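Local structure of ScaE cell-surface anchored scaffoldin protein (Ruminococcus flavefaciens, 2ZF9) at residues V30-S35 against D157-V162. The protein anchors cellulosomal components to the bacterial cell surface, this part being its cohesin module, which probably binds dockerin modules of partner proteins. Sequence-based numbering, arbitrary orientation. Where two conformers were deposited one is given.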
loop_
_atom_site.group_PDB
_atom_site.type_symbol
_atom_site.label_atom_id
_atom_site.label_comp_id
_atom_site.label_asym_id
_atom_site.label_seq_id
_atom_site.Cartn_x
_atom_site.Cartn_y
_atom_site.Cartn_z
ATOM N N VAL A 30 -1.261 10.454 -15.979
ATOM C CA VAL A 30 -1.945 9.566 -15.020
ATOM C C VAL A 30 -1.313 9.822 -13.642
ATOM O O VAL A 30 -0.077 9.801 -13.501
ATOM C CB VAL A 30 -1.827 8.077 -15.387
ATOM C CG1 VAL A 30 -2.622 7.205 -14.389
ATOM C CG2 VAL A 30 -2.312 7.820 -16.802
ATOM N N LYS A 31 -2.151 10.151 -12.668
ATOM C CA LYS A 31 -1.660 10.492 -11.323
ATOM C C LYS A 31 -2.371 9.599 -10.310
ATOM O O LYS A 31 -3.429 9.983 -9.751
ATOM C CB LYS A 31 -1.913 11.985 -10.992
ATOM C CG LYS A 31 -0.976 12.980 -11.754
ATOM C CD LYS A 31 -1.238 14.420 -11.278
ATOM C CE LYS A 31 -0.254 15.405 -11.931
ATOM N NZ LYS A 31 -0.598 15.558 -13.384
ATOM N N PRO A 32 -1.836 8.381 -10.104
ATOM C CA PRO A 32 -2.440 7.482 -9.117
ATOM C C PRO A 32 -2.336 7.940 -7.667
ATOM O O PRO A 32 -1.405 8.649 -7.281
ATOM C CB PRO A 32 -1.678 6.162 -9.310
ATOM C CG PRO A 32 -0.975 6.281 -10.700
ATOM C CD PRO A 32 -0.674 7.782 -10.791
ATOM N N THR A 33 -3.325 7.578 -6.862
ATOM C CA THR A 33 -3.190 7.720 -5.433
ATOM C C THR A 33 -3.279 6.336 -4.858
ATOM O O THR A 33 -4.273 5.646 -5.095
ATOM C CB THR A 33 -4.320 8.575 -4.814
ATOM O OG1 THR A 33 -4.299 9.877 -5.417
ATOM C CG2 THR A 33 -4.118 8.727 -3.318
ATOM N N LEU A 34 -2.270 5.952 -4.072
ATOM C CA LEU A 34 -2.358 4.722 -3.302
ATOM C C LEU A 34 -2.642 5.133 -1.885
ATOM O O LEU A 34 -1.959 6.027 -1.352
ATOM C CB LEU A 34 -1.035 3.961 -3.340
ATOM C CG LEU A 34 -0.549 3.515 -4.708
ATOM C CD1 LEU A 34 0.714 2.661 -4.523
ATOM C CD2 LEU A 34 -1.655 2.745 -5.407
ATOM N N SER A 35 -3.638 4.500 -1.266
ATOM C CA SER A 35 -3.987 4.878 0.104
ATOM C C SER A 35 -4.190 3.648 0.974
ATOM O O SER A 35 -4.662 2.597 0.499
ATOM C CB SER A 35 -5.231 5.794 0.128
ATOM O OG SER A 35 -6.334 5.154 -0.455
ATOM N N ASP A 157 10.203 -1.868 -6.317
ATOM C CA ASP A 157 9.025 -1.067 -6.102
ATOM C C ASP A 157 8.611 -0.421 -7.424
ATOM O O ASP A 157 9.395 0.307 -8.073
ATOM C CB ASP A 157 9.273 -0.019 -5.020
ATOM C CG ASP A 157 9.559 -0.649 -3.637
ATOM O OD1 ASP A 157 8.749 -1.482 -3.164
ATOM O OD2 ASP A 157 10.597 -0.282 -3.037
ATOM N N LEU A 158 7.390 -0.717 -7.837
ATOM C CA LEU A 158 6.928 -0.373 -9.175
ATOM C C LEU A 158 5.446 -0.018 -9.145
ATOM O O LEU A 158 4.681 -0.558 -8.349
ATOM C CB LEU A 158 7.069 -1.558 -10.148
ATOM C CG LEU A 158 8.449 -2.104 -10.511
ATOM C CD1 LEU A 158 8.252 -3.303 -11.413
ATOM C CD2 LEU A 158 9.327 -1.034 -11.196
ATOM N N PHE A 159 5.054 0.903 -10.023
ATOM C CA PHE A 159 3.635 1.117 -10.265
ATOM C C PHE A 159 3.518 1.699 -11.660
ATOM O O PHE A 159 3.700 2.907 -11.843
ATOM C CB PHE A 159 2.980 2.059 -9.249
ATOM C CG PHE A 159 1.479 2.016 -9.334
ATOM C CD1 PHE A 159 0.764 1.176 -8.515
ATOM C CD2 PHE A 159 0.793 2.762 -10.294
ATOM C CE1 PHE A 159 -0.648 1.058 -8.636
ATOM C CE2 PHE A 159 -0.614 2.669 -10.396
ATOM C CZ PHE A 159 -1.315 1.795 -9.573
ATOM N N THR A 160 3.252 0.850 -12.646
ATOM C CA THR A 160 3.542 1.237 -14.033
ATOM C C THR A 160 2.710 0.390 -14.984
ATOM O O THR A 160 1.886 -0.404 -14.527
ATOM C CB THR A 160 5.091 1.160 -14.361
ATOM O OG1 THR A 160 5.375 1.880 -15.565
ATOM C CG2 THR A 160 5.635 -0.293 -14.426
ATOM N N ASN A 161 2.886 0.612 -16.291
ATOM C CA ASN A 161 2.034 -0.025 -17.301
ATOM C C ASN A 161 2.775 -1.160 -18.016
ATOM O O ASN A 161 3.964 -1.378 -17.738
ATOM C CB ASN A 161 1.445 1.030 -18.273
ATOM C CG ASN A 161 2.507 1.845 -19.003
ATOM O OD1 ASN A 161 3.687 1.498 -18.997
ATOM N ND2 ASN A 161 2.080 2.936 -19.645
ATOM N N VAL A 162 2.133 -1.894 -18.922
ATOM C CA VAL A 162 2.838 -3.054 -19.476
ATOM C C VAL A 162 4.066 -2.664 -20.311
ATOM O O VAL A 162 5.077 -3.358 -20.258
ATOM C CB VAL A 162 1.935 -4.088 -20.220
ATOM C CG1 VAL A 162 0.814 -4.582 -19.316
ATOM C CG2 VAL A 162 1.372 -3.527 -21.500
#
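F159 reaches across to P32 and L34 because its CG stands anti to its own backbone N (chi1 -167°). L34 is set differently: its CG lies beside the backbone N and anti to the carbonyl carbon (chi1 -61°). Its CD1 continues the chain (chi2 -175°), and the side branch CD2 turns to the ring. Both residues meet the ring of F159 from the same side of its plane. P32 sits near CE2. Its CG lies 3.6 Å from F159 CE2, and its CB also comes close, 3.8 Å from the same atom. L34 sits near CE1, where its CD2 lies 3.8 Å from F159 CE1. Both approaches are oblique to the ring. The backbones stay well apart, with 8.9 Å between the CA atoms of P32 and F159, so the side chains alone bridge the gap. All three residues are buried.

The contact lies in the interior of the cohesin module, where the start of strand 33-41 faces the short strand 158-160. V57 and T67 also touch F159, and Y64 stacks on its ring. Helix 166-178 lies against this region: T175 touches P32, and Q172 OE1 accepts a hydrogen bond from the backbone N of F159. With F159 cut back to an alanine, P32 and L34 would probably lose their shared partner, a gap would open between them and strand 158-160, and the stack with Y64 would go. The contact is purely apolar, of carbon against carbon. It therefore implies cohesion by shape and by exclusion of water, with little directional preference of its own.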